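Local coordinates for alcohol dehydrogenase (Thermus thermophilus, PDB 2EIH), which probably oxidises alcohols with a nicotinamide dinucleotide cofactor, as a zinc-containing member of the medium-chain dehydrogenase family, at residues L42-R47 / L328-R333; E320-G325 / V338-G343; K225-L230 / K234-V239; L171-G176 / E249-A254. One frame throughout, in Å; residues are numbered along the deposited sequence.

Contact 1: residues L42-R47 / L328-R333; sequences LDVWVR and LLEERR
Val44 faces the last turn of the other helix with both methyls. Its CG1, anti to the backbone N (chi1 176°), comes to 3.2 Å from Glu330 OE2, whereas CG2 only grazes Leu329, 4.5 Å from its CD2. The nearest backbones here are 7.8 Å apart, measured from Val44 CA to Glu330 CA. The arrangement packs helix 41-48 against the C-terminal end of helix 322-330, which Arg332, with positive phi, closes in a Schellman motif. The late helix thus returns to the GroES-like part of the chain, as in medium-chain dehydrogenases. One turn on, Arg47 bends at chi3 (60°) and forms a salt bridge, with NH1 2.9 Å from Glu330 OE2. NH1 stands over the face of the carboxylate, with Glu330 OE1 3.0 Å from the same NH1, while Glu330 OE2 lies at the edge of the guanidinium, near its plane; the two flat groups stand 83° apart. With an alanine in place of Glu330, the guanidinium would probably lose its counter-charge on this side and Val44 CG1 the oxygen that lies against it. The rest of the Arg47 guanidinium is held elsewhere: NH2 hydrogen-bonds to Gly10 O, its strongest partner, and NE to His326 ND1.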
loop_
_atom_site.group_PDB
_atom_site.type_symbol
_atom_site.label_atom_id
_atom_site.label_comp_id
_atom_site.label_asym_id
_atom_site.label_seq_id
_atom_site.Cartn_x
_atom_site.Cartn_y
_atom_site.Cartn_z
ATOM N N LEU A 42 12.869 -24.171 16.268
ATOM C CA LEU A 42 11.610 -24.883 16.161
ATOM C C LEU A 42 11.821 -26.378 16.432
ATOM O O LEU A 42 10.991 -27.022 17.083
ATOM C CB LEU A 42 11.025 -24.681 14.760
ATOM C CG LEU A 42 9.740 -25.431 14.409
ATOM C CD1 LEU A 42 8.687 -25.221 15.497
ATOM C CD2 LEU A 42 9.242 -24.939 13.067
ATOM N N ASP A 43 12.925 -26.932 15.933
ATOM C CA ASP A 43 13.198 -28.345 16.155
ATOM C C ASP A 43 13.314 -28.593 17.660
ATOM O O ASP A 43 12.974 -29.671 18.135
ATOM C CB ASP A 43 14.514 -28.789 15.493
ATOM C CG ASP A 43 14.660 -28.316 14.052
ATOM O OD1 ASP A 43 13.669 -27.880 13.438
ATOM O OD2 ASP A 43 15.792 -28.388 13.532
ATOM N N VAL A 44 13.794 -27.598 18.406
ATOM C CA VAL A 44 13.957 -27.750 19.849
ATOM C C VAL A 44 12.614 -27.767 20.573
ATOM O O VAL A 44 12.406 -28.574 21.482
ATOM C CB VAL A 44 14.856 -26.632 20.435
ATOM C CG1 VAL A 44 14.927 -26.747 21.948
ATOM C CG2 VAL A 44 16.255 -26.743 19.843
ATOM N N TRP A 45 11.705 -26.885 20.169
ATOM C CA TRP A 45 10.391 -26.839 20.790
ATOM C C TRP A 45 9.669 -28.170 20.563
ATOM O O TRP A 45 8.983 -28.676 21.458
ATOM C CB TRP A 45 9.571 -25.669 20.228
ATOM C CG TRP A 45 10.227 -24.341 20.455
ATOM C CD1 TRP A 45 11.052 -24.008 21.491
ATOM C CD2 TRP A 45 10.152 -23.183 19.612
ATOM N NE1 TRP A 45 11.504 -22.720 21.346
ATOM C CE2 TRP A 45 10.969 -22.188 20.201
ATOM C CE3 TRP A 45 9.478 -22.886 18.419
ATOM C CZ2 TRP A 45 11.136 -20.915 19.630
ATOM C CZ3 TRP A 45 9.644 -21.615 17.852
ATOM C CH2 TRP A 45 10.467 -20.650 18.460
ATOM N N VAL A 46 9.839 -28.753 19.380
ATOM C CA VAL A 46 9.195 -30.023 19.095
ATOM C C VAL A 46 9.845 -31.110 19.938
ATOM O O VAL A 46 9.157 -31.991 20.451
ATOM C CB VAL A 46 9.298 -30.395 17.606
ATOM C CG1 VAL A 46 8.705 -31.777 17.373
ATOM C CG2 VAL A 46 8.545 -29.365 16.772
ATOM N N ARG A 47 11.164 -31.041 20.101
ATOM C CA ARG A 47 11.865 -32.036 20.902
ATOM C C ARG A 47 11.432 -31.992 22.365
ATOM O O ARG A 47 11.159 -33.027 22.968
ATOM C CB ARG A 47 13.384 -31.838 20.815
ATOM C CG ARG A 47 14.140 -32.637 21.878
ATOM C CD ARG A 47 15.648 -32.542 21.767
ATOM N NE ARG A 47 16.197 -31.191 21.884
ATOM C CZ ARG A 47 16.288 -30.481 23.005
ATOM N NH1 ARG A 47 16.820 -29.266 22.961
ATOM N NH2 ARG A 47 15.848 -30.965 24.157
ATOM N N LEU A 328 24.339 -26.852 21.251
ATOM C CA LEU A 328 24.964 -25.653 20.712
ATOM C C LEU A 328 23.966 -24.550 20.423
ATOM O O LEU A 328 24.239 -23.371 20.647
ATOM C CB LEU A 328 25.692 -25.974 19.412
ATOM C CG LEU A 328 27.035 -26.671 19.505
ATOM C CD1 LEU A 328 27.476 -27.071 18.116
ATOM C CD2 LEU A 328 28.047 -25.744 20.153
ATOM N N LEU A 329 22.811 -24.938 19.906
ATOM C CA LEU A 329 21.776 -23.981 19.554
ATOM C C LEU A 329 21.034 -23.439 20.760
ATOM O O LEU A 329 20.711 -22.256 20.818
ATOM C CB LEU A 329 20.783 -24.625 18.591
ATOM C CG LEU A 329 19.762 -23.661 18.001
ATOM C CD1 LEU A 329 20.473 -22.520 17.279
ATOM C CD2 LEU A 329 18.867 -24.426 17.043
ATOM N N GLU A 330 20.763 -24.307 21.724
ATOM C CA GLU A 330 20.051 -23.888 22.918
ATOM C C GLU A 330 20.810 -22.872 23.755
ATOM O O GLU A 330 20.197 -22.057 24.447
ATOM C CB GLU A 330 19.702 -25.098 23.779
ATOM C CG GLU A 330 18.587 -25.946 23.201
ATOM C CD GLU A 330 18.052 -26.937 24.207
ATOM O OE1 GLU A 330 18.831 -27.806 24.661
ATOM O OE2 GLU A 330 16.853 -26.842 24.545
ATOM N N GLU A 331 22.137 -22.917 23.693
ATOM C CA GLU A 331 22.959 -21.988 24.464
ATOM C C GLU A 331 23.273 -20.675 23.733
ATOM O O GLU A 331 24.013 -19.834 24.250
ATOM C CB GLU A 331 24.264 -22.675 24.892
ATOM C CG GLU A 331 25.298 -22.862 23.787
ATOM C CD GLU A 331 26.536 -23.644 24.251
ATOM O OE1 GLU A 331 27.594 -23.555 23.583
ATOM O OE2 GLU A 331 26.446 -24.359 25.275
ATOM N N ARG A 332 22.688 -20.499 22.548
ATOM C CA ARG A 332 22.887 -19.302 21.727
ATOM C C ARG A 332 24.327 -18.782 21.738
ATOM O O ARG A 332 24.557 -17.570 21.781
ATOM C CB ARG A 332 21.944 -18.171 22.170
ATOM C CG ARG A 332 20.541 -18.181 21.546
ATOM C CD ARG A 332 19.510 -18.924 22.398
ATOM N NE ARG A 332 18.166 -18.842 21.818
ATOM C CZ ARG A 332 17.093 -19.462 22.308
ATOM N NH1 ARG A 332 15.913 -19.332 21.711
ATOM N NH2 ARG A 332 17.199 -20.224 23.390
ATOM N N ARG A 333 25.295 -19.689 21.682
ATOM C CA ARG A 333 26.692 -19.283 21.700
ATOM C C ARG A 333 27.257 -19.135 20.294
ATOM O O ARG A 333 27.923 -18.150 19.981
ATOM C CB ARG A 333 27.516 -20.288 22.507
ATOM C CG ARG A 333 28.961 -19.888 22.707
ATOM C CD ARG A 333 29.646 -20.764 23.755
ATOM N NE ARG A 333 29.856 -22.150 23.334
ATOM C CZ ARG A 333 30.670 -22.528 22.351
ATOM N NH1 ARG A 333 31.359 -21.619 21.668
ATOM N NH2 ARG A 333 30.811 -23.819 22.064
#

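Contact 2: residues E320-G325 / V338-G343; sequences EAAAEG and VVLQVG
Leu340 takes a chi1 of -100°, well off a staggered position, and with chi2 at 38° this swings CD2 up to Ala322, where it lies 3.9 Å from Ala322 CB. The same methyl is 4.2 Å from Ala322 CA, so it rests against the root of the residue as well as its methyl. Two residues earlier Val338 sets CG1 anti to its backbone N (chi1 175°), which places that methyl 4.2 Å from Gly325 O. Both side chains point from one face of strand 337-341 toward the helix, and the elements run close together: Ala322 CA is 7.0 Å from Leu340 CA, and Gly325 CA 6.8 Å from Val338 CA. Small residues on the helix permit this spacing. A CB on Gly325 would fall 3.6 Å from Leu340 CD1 and would also be crowded by Ala322 O. The contact lies inside the beta-alpha-beta unit formed by strand 313-318, helix 322-330 and strand 337-341, whose two strands are parallel neighbours. Leu39 touches Val338 and Leu340, and Ala322 packs on Tyr121. No hydrogen bond or charge pair crosses between the segments, and all four touching residues are buried, which implies that helix and strand are held here by shape and apolar burial, with the backbone polar groups of Val338 and Leu340 engaged by Leu39 and Ala37.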
loop_
_atom_site.group_PDB
_atom_site.type_symbol
_atom_site.label_atom_id
_atom_site.label_comp_id
_atom_site.label_asym_id
_atom_site.label_seq_id
_atom_site.Cartn_x
_atom_site.Cartn_y
_atom_site.Cartn_z
ATOM N N GLU A 320 24.523 -37.822 12.719
ATOM C CA GLU A 320 24.409 -38.613 13.938
ATOM C C GLU A 320 24.686 -37.829 15.205
ATOM O O GLU A 320 24.586 -38.368 16.298
ATOM C CB GLU A 320 25.349 -39.826 13.874
ATOM C CG GLU A 320 26.796 -39.483 13.552
ATOM C CD GLU A 320 27.115 -39.613 12.070
ATOM O OE1 GLU A 320 26.236 -39.306 11.238
ATOM O OE2 GLU A 320 28.252 -40.007 11.741
ATOM N N ALA A 321 25.028 -36.556 15.062
ATOM C CA ALA A 321 25.326 -35.734 16.223
ATOM C C ALA A 321 24.290 -34.628 16.431
ATOM O O ALA A 321 24.600 -33.583 17.006
ATOM C CB ALA A 321 26.715 -35.131 16.085
ATOM N N ALA A 322 23.063 -34.865 15.969
ATOM C CA ALA A 322 21.989 -33.887 16.116
ATOM C C ALA A 322 21.818 -33.430 17.566
ATOM O O ALA A 322 21.513 -32.268 17.830
ATOM C CB ALA A 322 20.685 -34.467 15.592
ATOM N N ALA A 323 22.016 -34.353 18.503
ATOM C CA ALA A 323 21.882 -34.054 19.928
ATOM C C ALA A 323 22.833 -32.937 20.320
ATOM O O ALA A 323 22.420 -31.922 20.894
ATOM C CB ALA A 323 22.174 -35.294 20.757
ATOM N N GLU A 324 24.113 -33.128 20.016
ATOM C CA GLU A 324 25.130 -32.125 20.318
ATOM C C GLU A 324 24.786 -30.825 19.613
ATOM O O GLU A 324 25.101 -29.745 20.105
ATOM C CB GLU A 324 26.504 -32.600 19.851
ATOM C CG GLU A 324 27.565 -31.516 19.932
ATOM C CD GLU A 324 27.949 -31.171 21.357
ATOM O OE1 GLU A 324 27.124 -31.376 22.276
ATOM O OE2 GLU A 324 29.076 -30.673 21.565
ATOM N N GLY A 325 24.152 -30.943 18.448
ATOM C CA GLY A 325 23.768 -29.768 17.696
ATOM C C GLY A 325 22.679 -28.989 18.407
ATOM O O GLY A 325 22.667 -27.758 18.374
ATOM N N VAL A 338 23.680 -23.618 12.583
ATOM C CA VAL A 338 24.255 -24.900 12.967
ATOM C C VAL A 338 23.676 -25.828 11.910
ATOM O O VAL A 338 22.459 -26.002 11.826
ATOM C CB VAL A 338 23.790 -25.353 14.376
ATOM C CG1 VAL A 338 24.317 -26.743 14.686
ATOM C CG2 VAL A 338 24.286 -24.369 15.410
ATOM N N VAL A 339 24.551 -26.396 11.086
ATOM C CA VAL A 339 24.136 -27.275 10.012
ATOM C C VAL A 339 24.645 -28.689 10.126
ATOM O O VAL A 339 25.838 -28.931 10.315
ATOM C CB VAL A 339 24.591 -26.745 8.629
ATOM C CG1 VAL A 339 24.026 -27.638 7.530
ATOM C CG2 VAL A 339 24.148 -25.313 8.438
ATOM N N LEU A 340 23.714 -29.615 9.975
ATOM C CA LEU A 340 23.996 -31.036 10.011
ATOM C C LEU A 340 24.338 -31.480 8.597
ATOM O O LEU A 340 23.696 -31.071 7.630
ATOM C CB LEU A 340 22.751 -31.790 10.481
ATOM C CG LEU A 340 22.622 -32.258 11.934
ATOM C CD1 LEU A 340 23.204 -31.235 12.903
ATOM C CD2 LEU A 340 21.157 -32.542 12.230
ATOM N N GLN A 341 25.362 -32.315 8.491
ATOM C CA GLN A 341 25.793 -32.867 7.219
ATOM C C GLN A 341 25.256 -34.283 7.169
ATOM O O GLN A 341 25.648 -35.124 7.976
ATOM C CB GLN A 341 27.315 -32.885 7.134
ATOM C CG GLN A 341 27.952 -31.516 7.029
ATOM C CD GLN A 341 29.450 -31.584 7.222
ATOM O OE1 GLN A 341 29.917 -32.115 8.226
ATOM N NE2 GLN A 341 30.214 -31.028 6.281
ATOM N N VAL A 342 24.360 -34.540 6.223
ATOM C CA VAL A 342 23.739 -35.855 6.081
ATOM C C VAL A 342 24.584 -36.754 5.203
ATOM O O VAL A 342 25.121 -37.763 5.657
ATOM C CB VAL A 342 22.357 -35.735 5.437
ATOM C CG1 VAL A 342 21.724 -37.104 5.298
ATOM C CG2 VAL A 342 21.488 -34.815 6.269
ATOM N N GLY A 343 24.681 -36.383 3.932
ATOM C CA GLY A 343 25.467 -37.155 2.989
ATOM C C GLY A 343 26.074 -36.262 1.925
ATOM O O GLY A 343 26.208 -36.725 0.772
ATOM O OXT GLY A 343 26.432 -35.108 2.254
#

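Contact 3: residues K225-L230 / K234-V239; sequences KEVRRL and KGADKV
Arg228 lies tightly over the turn at Lys234 and Gly235, where the two backbones approach to 4.4 Å between Arg228 CA and Gly235 CA. Its chain folds back at chi2 (-77°) and chi3 (-65°), which lays CD 4.0 Å from Gly235 CA and turns one face of the guanidinium over the Lys234 carbonyl. Lys234 O sits 3.3 Å above the guanidinium plane, displaced toward the rim; the angle is too poor for a hydrogen bond, so the group covers the peptide instead of donating to it. Gly235 suits this place twice over: its positive phi (105°) would jam a CB against the preceding carbonyl, and that CB would clash with Arg228 NH2. If an alanine stood in place of Arg228, the Lys234-Gly235 peptide would probably lose its cover and a gap would open over the turn. Looser contact lies on the buried side, where Val227 CG1 only reaches Ala236 CB at 4.4 Å, both side chains also touching Leu171. Toward solvent, Lys234 starts away from the helix at its CB, and its NZ forms a salt bridge with Asp169 OD1 and with Asp237 OD2, where the hydrogen bond is weak. This tight helix-to-strand turn belongs to the beta-alpha-beta crossover from strand 214-217 through helix 223-230 to strand 236-241, the step across the middle of the parallel sheet of a Rossmann fold.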
loop_
_atom_site.group_PDB
_atom_site.type_symbol
_atom_site.label_atom_id
_atom_site.label_comp_id
_atom_site.label_asym_id
_atom_site.label_seq_id
_atom_site.Cartn_x
_atom_site.Cartn_y
_atom_site.Cartn_z
ATOM N N LYS A 225 20.231 4.111 25.183
ATOM C CA LYS A 225 20.697 5.483 25.065
ATOM C C LYS A 225 21.719 5.634 23.957
ATOM O O LYS A 225 21.821 6.693 23.334
ATOM C CB LYS A 225 21.307 5.944 26.387
ATOM C CG LYS A 225 20.295 6.049 27.519
ATOM C CD LYS A 225 20.966 6.350 28.852
ATOM C CE LYS A 225 19.935 6.654 29.931
ATOM N NZ LYS A 225 19.119 7.868 29.609
ATOM N N GLU A 226 22.485 4.578 23.712
ATOM C CA GLU A 226 23.481 4.633 22.656
ATOM C C GLU A 226 22.814 4.603 21.288
ATOM O O GLU A 226 23.252 5.284 20.358
ATOM C CB GLU A 226 24.486 3.486 22.796
ATOM C CG GLU A 226 25.726 3.900 23.557
ATOM C CD GLU A 226 26.426 5.082 22.900
ATOM O OE1 GLU A 226 26.961 4.914 21.784
ATOM O OE2 GLU A 226 26.425 6.184 23.488
ATOM N N VAL A 227 21.747 3.824 21.166
ATOM C CA VAL A 227 21.041 3.748 19.899
ATOM C C VAL A 227 20.468 5.130 19.600
ATOM O O VAL A 227 20.562 5.617 18.480
ATOM C CB VAL A 227 19.914 2.692 19.953
ATOM C CG1 VAL A 227 19.221 2.590 18.608
ATOM C CG2 VAL A 227 20.497 1.342 20.342
ATOM N N ARG A 228 19.889 5.769 20.610
ATOM C CA ARG A 228 19.328 7.100 20.433
ATOM C C ARG A 228 20.436 8.054 19.987
ATOM O O ARG A 228 20.279 8.803 19.020
ATOM C CB ARG A 228 18.731 7.602 21.747
ATOM C CG ARG A 228 17.736 6.653 22.400
ATOM C CD ARG A 228 16.377 6.690 21.728
ATOM N NE ARG A 228 15.732 7.991 21.878
ATOM C CZ ARG A 228 14.445 8.217 21.628
ATOM N NH1 ARG A 228 13.941 9.433 21.793
ATOM N NH2 ARG A 228 13.655 7.226 21.228
ATOM N N ARG A 229 21.561 8.019 20.698
ATOM C CA ARG A 229 22.709 8.877 20.389
ATOM C C ARG A 229 23.223 8.628 18.972
ATOM O O ARG A 229 23.682 9.548 18.293
ATOM C CB ARG A 229 23.843 8.612 21.392
ATOM C CG ARG A 229 25.013 9.592 21.314
ATOM C CD ARG A 229 26.194 9.119 22.161
ATOM N NE ARG A 229 27.019 8.138 21.453
ATOM C CZ ARG A 229 27.707 8.415 20.349
ATOM N NH1 ARG A 229 27.669 9.643 19.831
ATOM N NH2 ARG A 229 28.428 7.472 19.759
ATOM N N LEU A 230 23.131 7.373 18.540
ATOM C CA LEU A 230 23.586 6.959 17.223
ATOM C C LEU A 230 22.636 7.289 16.070
ATOM O O LEU A 230 23.004 7.117 14.905
ATOM C CB LEU A 230 23.891 5.461 17.239
ATOM C CG LEU A 230 25.368 5.042 17.191
ATOM C CD1 LEU A 230 26.253 6.120 17.793
ATOM C CD2 LEU A 230 25.552 3.717 17.923
ATOM N N LYS A 234 16.852 10.842 17.712
ATOM C CA LYS A 234 15.472 10.462 17.421
ATOM C C LYS A 234 15.144 9.004 17.729
ATOM O O LYS A 234 14.023 8.699 18.130
ATOM C CB LYS A 234 15.119 10.763 15.957
ATOM C CG LYS A 234 15.392 9.614 15.001
ATOM C CD LYS A 234 14.921 9.935 13.590
ATOM C CE LYS A 234 15.013 8.719 12.669
ATOM N NZ LYS A 234 16.383 8.137 12.606
ATOM N N GLY A 235 16.116 8.112 17.550
ATOM C CA GLY A 235 15.880 6.698 17.803
ATOM C C GLY A 235 15.739 5.915 16.505
ATOM O O GLY A 235 15.690 6.510 15.430
ATOM N N ALA A 236 15.675 4.588 16.584
ATOM C CA ALA A 236 15.545 3.779 15.373
ATOM C C ALA A 236 14.128 3.824 14.799
ATOM O O ALA A 236 13.145 3.820 15.540
ATOM C CB ALA A 236 15.947 2.337 15.656
ATOM N N ASP A 237 14.033 3.870 13.476
ATOM C CA ASP A 237 12.746 3.918 12.798
ATOM C C ASP A 237 12.101 2.544 12.733
ATOM O O ASP A 237 10.906 2.402 12.982
ATOM C CB ASP A 237 12.922 4.440 11.378
ATOM C CG ASP A 237 13.470 5.829 11.342
ATOM O OD1 ASP A 237 12.739 6.767 11.722
ATOM O OD2 ASP A 237 14.640 5.992 10.945
ATOM N N LYS A 238 12.905 1.544 12.381
ATOM C CA LYS A 238 12.449 0.162 12.266
ATOM C C LYS A 238 13.291 -0.739 13.145
ATOM O O LYS A 238 14.505 -0.572 13.211
ATOM C CB LYS A 238 12.552 -0.332 10.819
ATOM C CG LYS A 238 11.360 0.002 9.940
ATOM C CD LYS A 238 11.119 1.490 9.844
ATOM C CE LYS A 238 9.890 1.797 9.001
ATOM N NZ LYS A 238 10.142 1.796 7.537
ATOM N N VAL A 239 12.654 -1.701 13.806
ATOM C CA VAL A 239 13.374 -2.620 14.683
ATOM C C VAL A 239 13.059 -4.098 14.443
ATOM O O VAL A 239 11.902 -4.496 14.384
ATOM C CB VAL A 239 13.083 -2.310 16.157
ATOM C CG1 VAL A 239 13.859 -3.267 17.052
ATOM C CG2 VAL A 239 13.455 -0.869 16.457
#

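Contact 4: residues L171-G176 / E249-A254; sequences LVMAAG and EGVIKA
Met173 and Val251 meet, and Leu171 meets Ala254, with no flat group on either side: no ring, amide, carboxylate or guanidinium takes part across this contact, so there are no faces or edges to match and methyls and a thioether do the touching. Met173 is bent at chi2 (-66°) and chi3 (-90°), which carries its end across Val251 at a slant. Its CE is placed 3.3 Å from Val251 CG2, tighter than usual van der Waals contact and so doubtful in detail. The sulphur supports the same pairing, Met173 SD being 4.0 Å from Val251 CG2. Two residues earlier, Leu171 CD2 lies 4.1 Å from Ala254 CB. The backbones are well separated, 8.6 Å between Met173 CA and Val251 CA, and the side chains bridge the space. Here helix 248-254 covers the parallel sheet of the Rossmann domain at strand 169-172, and the chain beyond that strand passes into a glycine-containing turn before helix 180-189, consistent with the dinucleotide-binding turn of the family. Around the pair, Val239 packs on Leu171 and Val251, Val227 also touches Ala254, and Met173 also touches Trp223 and Tyr247.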
loop_
_atom_site.group_PDB
_atom_site.type_symbol
_atom_site.label_atom_id
_atom_site.label_comp_id
_atom_site.label_asym_id
_atom_site.label_seq_id
_atom_site.Cartn_x
_atom_site.Cartn_y
_atom_site.Cartn_z
ATOM N N LEU A 171 17.195 -1.140 13.467
ATOM C CA LEU A 171 17.894 -1.697 14.622
ATOM C C LEU A 171 17.637 -3.200 14.628
ATOM O O LEU A 171 16.482 -3.637 14.610
ATOM C CB LEU A 171 17.376 -1.073 15.926
ATOM C CG LEU A 171 17.817 -1.682 17.273
ATOM C CD1 LEU A 171 19.294 -1.384 17.543
ATOM C CD2 LEU A 171 16.967 -1.097 18.391
ATOM N N VAL A 172 18.712 -3.985 14.623
ATOM C CA VAL A 172 18.604 -5.444 14.656
ATOM C C VAL A 172 19.138 -5.922 16.017
ATOM O O VAL A 172 20.254 -5.572 16.408
ATOM C CB VAL A 172 19.448 -6.098 13.545
ATOM C CG1 VAL A 172 19.274 -7.611 13.585
ATOM C CG2 VAL A 172 19.035 -5.549 12.187
ATOM N N MET A 173 18.349 -6.726 16.727
ATOM C CA MET A 173 18.737 -7.231 18.038
ATOM C C MET A 173 19.500 -8.545 18.038
ATOM O O MET A 173 19.225 -9.449 17.242
ATOM C CB MET A 173 17.501 -7.381 18.931
ATOM C CG MET A 173 16.795 -6.094 19.273
ATOM S SD MET A 173 17.794 -5.010 20.309
ATOM C CE MET A 173 17.279 -5.571 21.962
ATOM N N ALA A 174 20.463 -8.636 18.955
ATOM C CA ALA A 174 21.283 -9.838 19.131
ATOM C C ALA A 174 21.817 -10.423 17.833
ATOM O O ALA A 174 21.254 -11.365 17.304
ATOM C CB ALA A 174 20.475 -10.890 19.878
ATOM N N ALA A 175 22.924 -9.880 17.343
ATOM C CA ALA A 175 23.516 -10.356 16.102
ATOM C C ALA A 175 24.045 -11.790 16.178
ATOM O O ALA A 175 24.534 -12.230 17.217
ATOM C CB ALA A 175 24.627 -9.421 15.664
ATOM N N GLY A 176 23.934 -12.511 15.063
ATOM C CA GLY A 176 24.403 -13.888 14.992
ATOM C C GLY A 176 23.403 -14.922 15.453
ATOM O O GLY A 176 23.509 -16.106 15.124
ATOM N N GLU A 249 11.885 -3.725 26.817
ATOM C CA GLU A 249 11.708 -2.419 27.416
ATOM C C GLU A 249 12.774 -1.487 26.854
ATOM O O GLU A 249 12.528 -0.298 26.631
ATOM C CB GLU A 249 11.850 -2.521 28.926
ATOM C CG GLU A 249 11.542 -1.237 29.656
ATOM C CD GLU A 249 11.882 -1.332 31.123
ATOM O OE1 GLU A 249 13.090 -1.441 31.438
ATOM O OE2 GLU A 249 10.945 -1.306 31.952
ATOM N N GLY A 250 13.963 -2.039 26.628
ATOM C CA GLY A 250 15.061 -1.259 26.088
ATOM C C GLY A 250 14.828 -0.932 24.629
ATOM O O GLY A 250 15.187 0.148 24.155
ATOM N N VAL A 251 14.224 -1.876 23.912
ATOM C CA VAL A 251 13.924 -1.694 22.498
ATOM C C VAL A 251 12.916 -0.566 22.356
ATOM O O VAL A 251 13.129 0.379 21.598
ATOM C CB VAL A 251 13.320 -2.965 21.891
ATOM C CG1 VAL A 251 12.952 -2.720 20.439
ATOM C CG2 VAL A 251 14.305 -4.111 22.004
ATOM N N ILE A 252 11.817 -0.674 23.098
ATOM C CA ILE A 252 10.771 0.338 23.065
ATOM C C ILE A 252 11.346 1.717 23.350
ATOM O O ILE A 252 10.900 2.722 22.794
ATOM C CB ILE A 252 9.688 0.037 24.094
ATOM C CG1 ILE A 252 8.941 -1.227 23.685
ATOM C CG2 ILE A 252 8.735 1.221 24.205
ATOM C CD1 ILE A 252 7.792 -1.573 24.607
ATOM N N LYS A 253 12.352 1.744 24.213
ATOM C CA LYS A 253 13.008 2.979 24.592
ATOM C C LYS A 253 13.869 3.483 23.428
ATOM O O LYS A 253 13.983 4.692 23.184
ATOM C CB LYS A 253 13.885 2.734 25.825
ATOM C CG LYS A 253 13.920 3.880 26.838
ATOM C CD LYS A 253 12.679 3.898 27.735
ATOM C CE LYS A 253 12.695 2.757 28.752
ATOM N NZ LYS A 253 13.867 2.845 29.676
ATOM N N ALA A 254 14.462 2.543 22.700
ATOM C CA ALA A 254 15.332 2.867 21.574
ATOM C C ALA A 254 14.578 3.154 20.284
ATOM O O ALA A 254 15.159 3.619 19.303
ATOM C CB ALA A 254 16.315 1.727 21.346
#

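Contacts 2 and 4 are wholly buried and apolar, whereas contact 1 is partly buried and carries the one salt bridge that crosses between paired segments. Contacts 1 and 2 share helix 322-330: its start lies on strand 337-341, its end meets helix 41-48, and their centres are 13 Å apart. Contacts 3 and 4 form another group, 9 Å apart between centres, in the Rossmann domain. They touch directly, with Lys238 O 2.8 Å from Leu171 N as a probable hydrogen bond between neighbouring strands. Contact 3 combines a buried valine-alanine touch with an arginine covering a turn nearer the surface. Contacts 2 and 3 lie on opposite sides of the chain's centre.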